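PDB 6JOO: CRISPR-associated protein,CRISPR-associated endonuclease Cas9 from Corynebacterium diphtheriae, which is an RNA-guided DNA endonuclease of bacterial CRISPR immunity, here an engineered fusion construct bound to guide RNA and target DNA. Local coordinates for residues W816-D826 with L895-R906; E841-R849 with R860-K868. All coordinates share one frame; numbering follows the deposited sequence.

Interaction 1. Residues W816-D826 with L895-R906; sequences WLVVDDELVVD and LFSDGNVTVVRR. With nucleotides of chain B.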
loop_
_atom_site.group_PDB
_atom_site.type_symbol
_atom_site.label_atom_id
_atom_site.label_comp_id
_atom_site.label_asym_id
_atom_site.label_seq_id
_atom_site.Cartn_x
_atom_site.Cartn_y
_atom_site.Cartn_z
ATOM N N TRP A 816 -6.051 14.659 -24.212
ATOM C CA TRP A 816 -6.273 13.512 -23.348
ATOM C C TRP A 816 -6.916 13.946 -22.039
ATOM O O TRP A 816 -6.649 15.035 -21.525
ATOM C CB TRP A 816 -4.960 12.772 -23.069
ATOM C CG TRP A 816 -3.884 13.652 -22.537
ATOM C CD1 TRP A 816 -2.944 14.323 -23.258
ATOM C CD2 TRP A 816 -3.632 13.957 -21.162
ATOM N NE1 TRP A 816 -2.120 15.030 -22.419
ATOM C CE2 TRP A 816 -2.521 14.822 -21.125
ATOM C CE3 TRP A 816 -4.238 13.584 -19.958
ATOM C CZ2 TRP A 816 -2.005 15.321 -19.933
ATOM C CZ3 TRP A 816 -3.723 14.081 -18.775
ATOM C CH2 TRP A 816 -2.617 14.940 -18.771
ATOM N N LEU A 817 -7.780 13.079 -21.515
ATOM C CA LEU A 817 -8.409 13.247 -20.214
ATOM C C LEU A 817 -7.892 12.191 -19.252
ATOM O O LEU A 817 -7.418 11.125 -19.656
ATOM C CB LEU A 817 -9.935 13.143 -20.306
ATOM C CG LEU A 817 -10.685 14.268 -21.005
ATOM C CD1 LEU A 817 -12.177 14.037 -20.884
ATOM C CD2 LEU A 817 -10.297 15.604 -20.408
ATOM N N VAL A 818 -8.003 12.498 -17.960
ATOM C CA VAL A 818 -7.573 11.601 -16.899
ATOM C C VAL A 818 -8.548 11.752 -15.743
ATOM O O VAL A 818 -9.247 12.760 -15.617
ATOM C CB VAL A 818 -6.117 11.881 -16.448
ATOM C CG1 VAL A 818 -6.086 12.727 -15.187
ATOM C CG2 VAL A 818 -5.364 10.580 -16.249
ATOM N N VAL A 819 -8.615 10.714 -14.910
ATOM C CA VAL A 819 -9.528 10.744 -13.775
ATOM C C VAL A 819 -9.130 11.864 -12.830
ATOM O O VAL A 819 -7.942 12.088 -12.571
ATOM C CB VAL A 819 -9.545 9.379 -13.067
ATOM C CG1 VAL A 819 -10.116 9.496 -11.657
ATOM C CG2 VAL A 819 -10.353 8.386 -13.878
ATOM N N ASP A 820 -10.134 12.583 -12.324
ATOM C CA ASP A 820 -9.980 13.767 -11.482
ATOM C C ASP A 820 -9.568 15.001 -12.278
ATOM O O ASP A 820 -9.066 15.974 -11.704
ATOM C CB ASP A 820 -8.998 13.522 -10.331
ATOM C CG ASP A 820 -9.618 12.704 -9.209
ATOM O OD1 ASP A 820 -10.819 12.925 -8.938
ATOM O OD2 ASP A 820 -8.935 11.842 -8.616
ATOM N N ASP A 821 -9.767 14.989 -13.594
ATOM C CA ASP A 821 -9.658 16.207 -14.381
ATOM C C ASP A 821 -10.919 17.041 -14.213
ATOM O O ASP A 821 -12.027 16.515 -14.065
ATOM C CB ASP A 821 -9.437 15.892 -15.862
ATOM C CG ASP A 821 -8.066 16.324 -16.354
ATOM O OD1 ASP A 821 -7.486 17.257 -15.754
ATOM O OD2 ASP A 821 -7.566 15.734 -17.338
ATOM N N GLU A 822 -10.736 18.354 -14.237
ATOM C CA GLU A 822 -11.814 19.313 -14.051
ATOM C C GLU A 822 -12.324 19.792 -15.403
ATOM O O GLU A 822 -11.534 20.179 -16.271
ATOM C CB GLU A 822 -11.337 20.504 -13.219
ATOM C CG GLU A 822 -12.299 21.687 -13.201
ATOM C CD GLU A 822 -11.765 22.856 -12.393
ATOM O OE1 GLU A 822 -10.731 22.689 -11.710
ATOM O OE2 GLU A 822 -12.380 23.942 -12.441
ATOM N N LEU A 823 -13.643 19.778 -15.572
ATOM C CA LEU A 823 -14.283 20.246 -16.790
ATOM C C LEU A 823 -15.188 21.430 -16.486
ATOM O O LEU A 823 -15.777 21.520 -15.406
ATOM C CB LEU A 823 -15.122 19.152 -17.453
ATOM C CG LEU A 823 -14.460 17.829 -17.806
ATOM C CD1 LEU A 823 -15.481 16.927 -18.467
ATOM C CD2 LEU A 823 -13.261 18.052 -18.708
ATOM N N VAL A 824 -15.303 22.328 -17.459
ATOM C CA VAL A 824 -16.328 23.366 -17.468
ATOM C C VAL A 824 -17.305 23.012 -18.579
ATOM O O VAL A 824 -16.904 22.868 -19.739
ATOM C CB VAL A 824 -15.726 24.765 -17.668
ATOM C CG1 VAL A 824 -16.818 25.813 -17.711
ATOM C CG2 VAL A 824 -14.747 25.074 -16.558
ATOM N N VAL A 825 -18.579 22.847 -18.224
ATOM C CA VAL A 825 -19.593 22.332 -19.138
ATOM C C VAL A 825 -20.794 23.266 -19.147
ATOM O O VAL A 825 -21.250 23.718 -18.090
ATOM C CB VAL A 825 -20.031 20.904 -18.746
ATOM C CG1 VAL A 825 -21.093 20.387 -19.704
ATOM C CG2 VAL A 825 -18.833 19.965 -18.703
ATOM N N ASP A 826 -21.313 23.542 -20.344
ATOM C CA ASP A 826 -22.557 24.292 -20.522
ATOM C C ASP A 826 -23.691 23.277 -20.595
ATOM O O ASP A 826 -23.901 22.632 -21.625
ATOM C CB ASP A 826 -22.486 25.163 -21.773
ATOM C CG ASP A 826 -23.758 25.963 -22.016
ATOM O OD1 ASP A 826 -24.598 26.071 -21.095
ATOM O OD2 ASP A 826 -23.918 26.483 -23.142
ATOM N N LEU A 895 -21.837 15.461 -25.480
ATOM C CA LEU A 895 -21.270 16.405 -24.521
ATOM C C LEU A 895 -20.338 17.400 -25.200
ATOM O O LEU A 895 -20.408 18.607 -24.947
ATOM C CB LEU A 895 -20.528 15.640 -23.424
ATOM C CG LEU A 895 -19.679 16.446 -22.443
ATOM C CD1 LEU A 895 -20.557 17.273 -21.529
ATOM C CD2 LEU A 895 -18.779 15.533 -21.630
ATOM N N PHE A 896 -19.450 16.912 -26.063
ATOM C CA PHE A 896 -18.432 17.776 -26.646
ATOM C C PHE A 896 -18.967 18.585 -27.817
ATOM O O PHE A 896 -18.404 19.634 -28.150
ATOM C CB PHE A 896 -17.231 16.939 -27.082
ATOM C CG PHE A 896 -16.411 16.427 -25.937
ATOM C CD1 PHE A 896 -16.177 17.227 -24.833
ATOM C CD2 PHE A 896 -15.886 15.145 -25.953
ATOM C CE1 PHE A 896 -15.427 16.768 -23.776
ATOM C CE2 PHE A 896 -15.135 14.678 -24.892
ATOM C CZ PHE A 896 -14.906 15.491 -23.802
ATOM N N SER A 897 -20.048 18.125 -28.442
ATOM C CA SER A 897 -20.588 18.844 -29.589
ATOM C C SER A 897 -21.386 20.064 -29.154
ATOM O O SER A 897 -21.282 21.131 -29.769
ATOM C CB SER A 897 -21.449 17.907 -30.431
ATOM O OG SER A 897 -20.698 16.779 -30.849
ATOM N N ASP A 898 -22.181 19.930 -28.091
ATOM C CA ASP A 898 -23.099 20.979 -27.664
ATOM C C ASP A 898 -22.872 21.419 -26.221
ATOM O O ASP A 898 -23.710 22.141 -25.667
ATOM C CB ASP A 898 -24.550 20.512 -27.841
ATOM C CG ASP A 898 -24.867 20.114 -29.274
ATOM O OD1 ASP A 898 -24.382 20.789 -30.206
ATOM O OD2 ASP A 898 -25.601 19.119 -29.469
ATOM N N GLY A 899 -21.770 21.012 -25.598
ATOM C CA GLY A 899 -21.555 21.333 -24.200
ATOM C C GLY A 899 -20.564 22.452 -23.976
ATOM O O GLY A 899 -20.475 22.990 -22.867
ATOM N N ASN A 900 -19.814 22.804 -25.018
ATOM C CA ASN A 900 -18.797 23.851 -24.948
ATOM C C ASN A 900 -17.849 23.598 -23.773
ATOM O O ASN A 900 -17.718 24.403 -22.852
ATOM C CB ASN A 900 -19.457 25.229 -24.850
ATOM C CG ASN A 900 -18.529 26.351 -25.253
ATOM O OD1 ASN A 900 -17.740 26.214 -26.189
ATOM N ND2 ASN A 900 -18.619 27.471 -24.549
ATOM N N VAL A 901 -17.199 22.440 -23.822
ATOM C CA VAL A 901 -16.443 21.905 -22.696
ATOM C C VAL A 901 -15.001 22.382 -22.766
ATOM O O VAL A 901 -14.384 22.392 -23.837
ATOM C CB VAL A 901 -16.520 20.365 -22.676
ATOM C CG1 VAL A 901 -15.687 19.795 -21.537
ATOM C CG2 VAL A 901 -17.965 19.901 -22.568
ATOM N N THR A 902 -14.463 22.778 -21.611
ATOM C CA THR A 902 -13.072 23.182 -21.461
ATOM C C THR A 902 -12.446 22.371 -20.336
ATOM O O THR A 902 -13.011 22.288 -19.239
ATOM C CB THR A 902 -12.950 24.679 -21.151
ATOM O OG1 THR A 902 -13.720 25.431 -22.096
ATOM C CG2 THR A 902 -11.501 25.125 -21.228
ATOM N N VAL A 903 -11.293 21.774 -20.611
ATOM C CA VAL A 903 -10.536 21.019 -19.619
ATOM C C VAL A 903 -9.634 21.989 -18.868
ATOM O O VAL A 903 -8.840 22.708 -19.482
ATOM C CB VAL A 903 -9.718 19.906 -20.295
ATOM C CG1 VAL A 903 -9.015 19.034 -19.266
ATOM C CG2 VAL A 903 -10.609 19.071 -21.198
ATOM N N VAL A 904 -9.751 22.010 -17.544
ATOM C CA VAL A 904 -9.119 23.027 -16.708
ATOM C C VAL A 904 -8.037 22.370 -15.860
ATOM O O VAL A 904 -8.322 21.457 -15.075
ATOM C CB VAL A 904 -10.152 23.745 -15.828
ATOM C CG1 VAL A 904 -9.493 24.826 -14.988
ATOM C CG2 VAL A 904 -11.241 24.335 -16.693
ATOM N N ARG A 905 -6.800 22.839 -16.015
ATOM C CA ARG A 905 -5.675 22.428 -15.185
ATOM C C ARG A 905 -5.176 23.635 -14.404
ATOM O O ARG A 905 -5.156 24.754 -14.925
ATOM C CB ARG A 905 -4.537 21.834 -16.022
ATOM C CG ARG A 905 -4.708 20.364 -16.383
ATOM C CD ARG A 905 -5.834 20.127 -17.382
ATOM N NE ARG A 905 -6.024 18.704 -17.658
ATOM C CZ ARG A 905 -5.621 18.092 -18.768
ATOM N NH1 ARG A 905 -5.838 16.792 -18.926
ATOM N NH2 ARG A 905 -5.009 18.779 -19.723
ATOM N N ARG A 906 -4.773 23.410 -13.156
ATOM C CA ARG A 906 -4.420 24.496 -12.252
ATOM C C ARG A 906 -3.050 24.256 -11.628
ATOM O O ARG A 906 -2.541 23.133 -11.598
ATOM C CB ARG A 906 -5.465 24.665 -11.139
ATOM C CG ARG A 906 -6.898 24.785 -11.632
ATOM C CD ARG A 906 -7.889 24.911 -10.480
ATOM N NE ARG A 906 -9.262 25.054 -10.955
ATOM C CZ ARG A 906 -9.809 26.208 -11.327
ATOM N NH1 ARG A 906 -9.095 27.323 -11.282
ATOM N NH2 ARG A 906 -11.067 26.243 -11.748
ATOM P P G B 77 2.816 11.868 -5.079
ATOM O OP1 G B 77 3.938 11.828 -6.051
ATOM O OP2 G B 77 2.170 13.159 -4.730
ATOM O "O5'" G B 77 1.634 10.908 -5.555
ATOM C "C5'" G B 77 1.777 10.080 -6.706
ATOM C "C4'" G B 77 0.838 10.473 -7.826
ATOM O "O4'" G B 77 -0.533 10.458 -7.349
ATOM C "C3'" G B 77 1.062 11.857 -8.441
ATOM O "O3'" G B 77 0.809 11.790 -9.841
ATOM C "C2'" G B 77 -0.022 12.697 -7.779
ATOM O "O2'" G B 77 -0.408 13.838 -8.514
ATOM C "C1'" G B 77 -1.153 11.686 -7.671
ATOM N N9 G B 77 -2.147 11.990 -6.645
ATOM C C8 G B 77 -1.930 12.416 -5.360
ATOM N N7 G B 77 -3.038 12.600 -4.698
ATOM C C5 G B 77 -4.039 12.273 -5.602
ATOM C C6 G B 77 -5.449 12.275 -5.457
ATOM O O6 G B 77 -6.113 12.583 -4.458
ATOM N N1 G B 77 -6.090 11.873 -6.628
ATOM C C2 G B 77 -5.451 11.511 -7.791
ATOM N N2 G B 77 -6.235 11.150 -8.818
ATOM N N3 G B 77 -4.136 11.505 -7.938
ATOM C C4 G B 77 -3.503 11.894 -6.811
#
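Arg905 holds NH1 over one face of the Trp816 indole, its guanidinium tilted 44° to the ring. This is a cation-pi contact, with Arg905 CZ 4.6 Å from the centroid of the six-membered ring. The same guanidinium grips Asp821 side-on: NE donates to OD1 at 2.8 Å and NH1 to OD2 at 2.6 Å. A bend at chi2 (70°) turns the arginine chain back to this carboxylate. NH2 has its own acceptor, the carbonyl of Val922, so the group is held on several sides. Arg906 and Glu822 form a second side-on salt bridge, with NE 2.9 Å from OE1 and NH2 2.7 Å from OE2. Between the strands, Val824 N bonds to Thr902 O at 2.9 Å, and Thr902 N bonds back to Val824 O. Leu823 and Val903 pack side by side on one face of the sheet. Leu817 CD2 joins them, 3.6 Å from Val903 CG2. Val824 and Val904 meet on the other face. Within the type II turn from Val818 to Asp821, Asp820 OD2 accepts a hydrogen bond from N2 of G77 of chain B, 2.8 Å away. The arrangement is an antiparallel strand pair inside the beta sheet of the Cas9 C-terminal domain, with an RNA contact at the turn that leads into strand 822-824.

Interaction 2. Residues E841-R849 with R860-K868; sequences ELGTIRRWR and RLRPLQMSK. With nucleotides of chain C.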
loop_
_atom_site.group_PDB
_atom_site.type_symbol
_atom_site.label_atom_id
_atom_site.label_comp_id
_atom_site.label_asym_id
_atom_site.label_seq_id
_atom_site.Cartn_x
_atom_site.Cartn_y
_atom_site.Cartn_z
ATOM N N GLU A 841 -32.910 22.654 -8.240
ATOM C CA GLU A 841 -32.896 22.778 -6.787
ATOM C C GLU A 841 -31.618 23.437 -6.284
ATOM O O GLU A 841 -31.644 24.145 -5.271
ATOM C CB GLU A 841 -33.074 21.401 -6.144
ATOM C CG GLU A 841 -32.867 21.373 -4.634
ATOM C CD GLU A 841 -33.528 20.176 -3.978
ATOM O OE1 GLU A 841 -34.451 19.598 -4.589
ATOM O OE2 GLU A 841 -33.127 19.814 -2.851
ATOM N N LEU A 842 -30.500 23.239 -6.981
ATOM C CA LEU A 842 -29.203 23.669 -6.480
ATOM C C LEU A 842 -28.551 24.774 -7.300
ATOM O O LEU A 842 -27.549 25.340 -6.850
ATOM C CB LEU A 842 -28.248 22.468 -6.401
ATOM C CG LEU A 842 -27.887 21.963 -5.003
ATOM C CD1 LEU A 842 -29.117 21.866 -4.110
ATOM C CD2 LEU A 842 -27.182 20.618 -5.083
ATOM N N GLY A 843 -29.082 25.103 -8.471
ATOM C CA GLY A 843 -28.448 26.071 -9.335
ATOM C C GLY A 843 -27.677 25.406 -10.464
ATOM O O GLY A 843 -27.303 24.233 -10.402
ATOM N N THR A 844 -27.441 26.181 -11.520
ATOM C CA THR A 844 -26.735 25.667 -12.686
ATOM C C THR A 844 -25.334 25.205 -12.303
ATOM O O THR A 844 -24.595 25.919 -11.619
ATOM C CB THR A 844 -26.665 26.742 -13.770
ATOM O OG1 THR A 844 -27.995 27.122 -14.145
ATOM C CG2 THR A 844 -25.927 26.222 -14.994
ATOM N N ILE A 845 -24.975 24.000 -12.735
ATOM C CA ILE A 845 -23.687 23.390 -12.423
ATOM C C ILE A 845 -22.862 23.376 -13.701
ATOM O O ILE A 845 -23.148 22.607 -14.626
ATOM C CB ILE A 845 -23.852 21.974 -11.858
ATOM C CG1 ILE A 845 -24.889 21.967 -10.735
ATOM C CG2 ILE A 845 -22.516 21.437 -11.376
ATOM C CD1 ILE A 845 -25.282 20.581 -10.272
ATOM N N ARG A 846 -21.835 24.223 -13.761
ATOM C CA ARG A 846 -20.979 24.281 -14.935
ATOM C C ARG A 846 -19.579 23.737 -14.692
ATOM O O ARG A 846 -18.828 23.568 -15.656
ATOM C CB ARG A 846 -20.889 25.721 -15.464
ATOM C CG ARG A 846 -20.436 26.747 -14.446
ATOM C CD ARG A 846 -20.668 28.164 -14.957
ATOM N NE ARG A 846 -19.922 28.450 -16.180
ATOM C CZ ARG A 846 -18.713 29.004 -16.205
ATOM N NH1 ARG A 846 -18.108 29.230 -17.363
ATOM N NH2 ARG A 846 -18.109 29.334 -15.072
ATOM N N ARG A 847 -19.214 23.438 -13.447
ATOM C CA ARG A 847 -17.913 22.860 -13.129
ATOM C C ARG A 847 -18.099 21.403 -12.723
ATOM O O ARG A 847 -18.741 21.114 -11.707
ATOM C CB ARG A 847 -17.213 23.649 -12.021
ATOM C CG ARG A 847 -16.860 25.076 -12.406
ATOM C CD ARG A 847 -15.599 25.551 -11.699
ATOM N NE ARG A 847 -15.449 27.001 -11.779
ATOM C CZ ARG A 847 -14.771 27.638 -12.729
ATOM N NH1 ARG A 847 -14.700 28.962 -12.714
ATOM N NH2 ARG A 847 -14.166 26.957 -13.691
ATOM N N TRP A 848 -17.526 20.492 -13.511
ATOM C CA TRP A 848 -17.671 19.060 -13.297
ATOM C C TRP A 848 -16.302 18.407 -13.181
ATOM O O TRP A 848 -15.284 18.969 -13.592
ATOM C CB TRP A 848 -18.470 18.402 -14.430
ATOM C CG TRP A 848 -19.877 18.900 -14.532
ATOM C CD1 TRP A 848 -20.296 20.060 -15.115
ATOM C CD2 TRP A 848 -21.052 18.257 -14.027
ATOM N NE1 TRP A 848 -21.659 20.178 -15.006
ATOM C CE2 TRP A 848 -22.149 19.083 -14.342
ATOM C CE3 TRP A 848 -21.285 17.059 -13.342
ATOM C CZ2 TRP A 848 -23.457 18.754 -13.997
ATOM C CZ3 TRP A 848 -22.586 16.733 -12.996
ATOM C CH2 TRP A 848 -23.656 17.577 -13.326
ATOM N N ARG A 849 -16.296 17.200 -12.615
ATOM C CA ARG A 849 -15.086 16.422 -12.383
ATOM C C ARG A 849 -15.204 15.061 -13.056
ATOM O O ARG A 849 -16.265 14.430 -13.024
ATOM C CB ARG A 849 -14.829 16.238 -10.883
ATOM C CG ARG A 849 -13.593 15.417 -10.560
ATOM C CD ARG A 849 -13.558 15.030 -9.094
ATOM N NE ARG A 849 -14.812 14.415 -8.666
ATOM C CZ ARG A 849 -15.601 14.906 -7.717
ATOM N NH1 ARG A 849 -16.725 14.276 -7.398
ATOM N NH2 ARG A 849 -15.262 16.019 -7.079
ATOM N N ARG A 860 -18.156 9.465 -17.009
ATOM C CA ARG A 860 -18.738 9.489 -15.671
ATOM C C ARG A 860 -18.328 10.795 -15.007
ATOM O O ARG A 860 -17.172 10.952 -14.599
ATOM C CB ARG A 860 -18.294 8.291 -14.835
ATOM C CG ARG A 860 -19.055 8.181 -13.516
ATOM C CD ARG A 860 -18.365 7.272 -12.506
ATOM N NE ARG A 860 -18.422 5.860 -12.875
ATOM C CZ ARG A 860 -19.327 5.001 -12.417
ATOM N NH1 ARG A 860 -20.259 5.410 -11.567
ATOM N NH2 ARG A 860 -19.296 3.733 -12.808
ATOM N N LEU A 861 -19.272 11.723 -14.891
ATOM C CA LEU A 861 -19.020 13.040 -14.330
ATOM C C LEU A 861 -19.878 13.264 -13.095
ATOM O O LEU A 861 -21.006 12.779 -13.001
ATOM C CB LEU A 861 -19.300 14.144 -15.349
ATOM C CG LEU A 861 -18.663 13.975 -16.726
ATOM C CD1 LEU A 861 -18.992 15.169 -17.609
ATOM C CD2 LEU A 861 -17.158 13.788 -16.603
ATOM N N ARG A 862 -19.334 14.024 -12.153
ATOM C CA ARG A 862 -19.999 14.420 -10.936
ATOM C C ARG A 862 -19.745 15.914 -10.702
ATOM O O ARG A 862 -18.752 16.449 -11.190
ATOM C CB ARG A 862 -19.501 13.619 -9.724
ATOM C CG ARG A 862 -19.970 12.177 -9.707
ATOM C CD ARG A 862 -19.737 11.543 -8.344
ATOM N NE ARG A 862 -20.148 10.141 -8.306
ATOM C CZ ARG A 862 -19.335 9.119 -8.549
ATOM N NH1 ARG A 862 -18.063 9.342 -8.847
ATOM N NH2 ARG A 862 -19.791 7.874 -8.491
ATOM N N PRO A 863 -20.645 16.581 -9.992
ATOM C CA PRO A 863 -20.406 18.004 -9.688
ATOM C C PRO A 863 -19.113 18.181 -8.905
ATOM O O PRO A 863 -18.854 17.474 -7.928
ATOM C CB PRO A 863 -21.638 18.391 -8.861
ATOM C CG PRO A 863 -22.690 17.419 -9.274
ATOM C CD PRO A 863 -21.964 16.131 -9.527
ATOM N N LEU A 864 -18.290 19.136 -9.352
ATOM C CA LEU A 864 -16.954 19.288 -8.779
ATOM C C LEU A 864 -17.007 19.763 -7.331
ATOM O O LEU A 864 -16.245 19.277 -6.486
ATOM C CB LEU A 864 -16.123 20.257 -9.626
ATOM C CG LEU A 864 -14.790 20.767 -9.061
ATOM C CD1 LEU A 864 -13.831 19.617 -8.768
ATOM C CD2 LEU A 864 -14.145 21.777 -10.004
ATOM N N GLN A 865 -17.899 20.704 -7.023
ATOM C CA GLN A 865 -17.890 21.411 -5.749
ATOM C C GLN A 865 -18.822 20.794 -4.712
ATOM O O GLN A 865 -19.152 21.456 -3.721
ATOM C CB GLN A 865 -18.253 22.884 -5.967
ATOM C CG GLN A 865 -17.312 23.638 -6.900
ATOM C CD GLN A 865 -17.872 24.982 -7.340
ATOM O OE1 GLN A 865 -19.076 25.226 -7.253
ATOM N NE2 GLN A 865 -16.997 25.860 -7.818
HETATM N N MSE A 866 -19.249 19.549 -4.900
HETATM C CA MSE A 866 -20.214 18.962 -3.971
HETATM C C MSE A 866 -19.770 17.624 -3.388
HETATM O O MSE A 866 -18.994 16.890 -3.997
HETATM C CB MSE A 866 -21.568 18.798 -4.655
HETATM C CG MSE A 866 -22.139 20.108 -5.131
HETATM SE SE MSE A 866 -23.697 19.900 -6.250
HETATM C CE MSE A 866 -23.559 21.597 -7.205
ATOM N N SER A 867 -20.276 17.324 -2.196
ATOM C CA SER A 867 -19.955 16.106 -1.475
ATOM C C SER A 867 -21.239 15.354 -1.153
ATOM O O SER A 867 -22.323 15.935 -1.082
ATOM C CB SER A 867 -19.185 16.421 -0.187
ATOM O OG SER A 867 -18.721 15.235 0.433
ATOM N N LYS A 868 -21.102 14.042 -0.958
ATOM C CA LYS A 868 -22.270 13.203 -0.712
ATOM C C LYS A 868 -22.835 13.408 0.688
ATOM O O LYS A 868 -24.035 13.210 0.903
ATOM C CB LYS A 868 -21.912 11.732 -0.913
ATOM C CG LYS A 868 -21.186 11.435 -2.210
ATOM C CD LYS A 868 -20.798 9.969 -2.290
ATOM C CE LYS A 868 -19.996 9.543 -1.073
ATOM N NZ LYS A 868 -19.632 8.102 -1.128
ATOM P P DG C 2 -17.131 5.815 -9.249
ATOM O OP1 DG C 2 -16.509 7.082 -9.694
ATOM O OP2 DG C 2 -18.607 5.677 -9.265
ATOM O "O5'" DG C 2 -16.486 4.596 -10.064
ATOM C "C5'" DG C 2 -15.096 4.597 -10.361
ATOM C "C4'" DG C 2 -14.653 3.249 -10.901
ATOM O "O4'" DG C 2 -15.060 2.211 -9.982
ATOM C "C3'" DG C 2 -15.255 2.858 -12.242
ATOM O "O3'" DG C 2 -14.445 3.358 -13.306
ATOM C "C2'" DG C 2 -15.213 1.336 -12.180
ATOM C "C1'" DG C 2 -15.465 1.060 -10.698
ATOM N N9 DG C 2 -16.862 0.770 -10.364
ATOM C C8 DG C 2 -17.785 1.637 -9.826
ATOM N N7 DG C 2 -18.954 1.092 -9.622
ATOM C C5 DG C 2 -18.796 -0.220 -10.044
ATOM C C6 DG C 2 -19.722 -1.290 -10.061
ATOM O O6 DG C 2 -20.905 -1.289 -9.694
ATOM N N1 DG C 2 -19.153 -2.453 -10.569
ATOM C C2 DG C 2 -17.856 -2.568 -11.001
ATOM N N2 DG C 2 -17.488 -3.772 -11.458
ATOM N N3 DG C 2 -16.977 -1.574 -10.990
ATOM C C4 DG C 2 -17.513 -0.435 -10.501
ATOM P P DG C 3 -15.107 3.746 -14.719
ATOM O OP1 DG C 3 -14.051 4.349 -15.566
ATOM O OP2 DG C 3 -16.325 4.531 -14.430
ATOM O "O5'" DG C 3 -15.592 2.342 -15.331
ATOM C "C5'" DG C 3 -14.667 1.475 -15.995
ATOM C "C4'" DG C 3 -15.153 0.027 -15.964
ATOM O "O4'" DG C 3 -15.877 -0.206 -14.744
ATOM C "C3'" DG C 3 -16.081 -0.370 -17.104
ATOM O "O3'" DG C 3 -15.340 -1.074 -18.081
ATOM C "C2'" DG C 3 -17.123 -1.287 -16.460
ATOM C "C1'" DG C 3 -16.952 -1.085 -14.956
ATOM N N9 DG C 3 -18.126 -0.512 -14.320
ATOM C C8 DG C 3 -18.323 0.806 -13.994
ATOM N N7 DG C 3 -19.475 1.034 -13.432
ATOM C C5 DG C 3 -20.082 -0.214 -13.383
ATOM C C6 DG C 3 -21.349 -0.594 -12.877
ATOM O O6 DG C 3 -22.214 0.121 -12.356
ATOM N N1 DG C 3 -21.570 -1.958 -13.022
ATOM C C2 DG C 3 -20.683 -2.843 -13.582
ATOM N N2 DG C 3 -21.073 -4.121 -13.632
ATOM N N3 DG C 3 -19.495 -2.501 -14.060
ATOM C C4 DG C 3 -19.262 -1.176 -13.926
#
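Trp848 and Pro863 carry much of the apolar packing: Trp848 CZ3 lies 3.6 Å from Pro863 CD. Ile845 CG2 sits over one face of the indole and also touches Pro863 CB. Ile845 CD1 and the selenomethionine at Met866 meet tip to tip through CE. Leu842 CD2 meets Met866 SE tip to tip at 3.7 Å.

Backbone bonds join the strands. Arg849 N donates to Arg862 O at 2.9 Å, and Arg862 N returns a bond to Arg849 O. Leu864 N adds another to Arg847 O, at the start of the type I turn from Pro863 to Met866.

Charged contacts run to the DNA. Arg862 is extended from CG to NE. Its NH1 donates to OP1 of DG2 of chain C, and NH2 to OP2 of the same phosphate at 2.6 Å. Arg860 NE donates to OP2 of DG3 of chain C at 2.9 Å, and its NH2 lies 2.8 Å from N7 of that base. Asp851 pairs with both Arg849 and Arg862, and so probably steadies Arg862.

This is a beta hairpin, 847-855 with 858-863, of the Cas9 C-terminal domain; its DNA contacts are consistent with that domain's role in PAM recognition. Helix 877-884 packs on Trp848, Pro863 and Met866, while strand 822-824 borders 847-855 in the sheet.

Both interactions lie in the Cas9 C-terminal domain. Strands 822-824 and 902-904 of interaction 1 and the hairpin of interaction 2 share one antiparallel sheet. Probable backbone hydrogen bonds join Leu823 to Trp848 and Val825 to Arg846. Along the chain, interaction 2 is nested within the loop that interaction 1 closes. Both contacts are largely buried, but their charges do different work. In interaction 1 the arginines pair with carboxylates across the contact. In interaction 2 the arginines of strand 858-863, at one border of the sheet, turn to DNA. Each contact meets nucleic acid, RNA through an aspartate in one and DNA through arginines in the other.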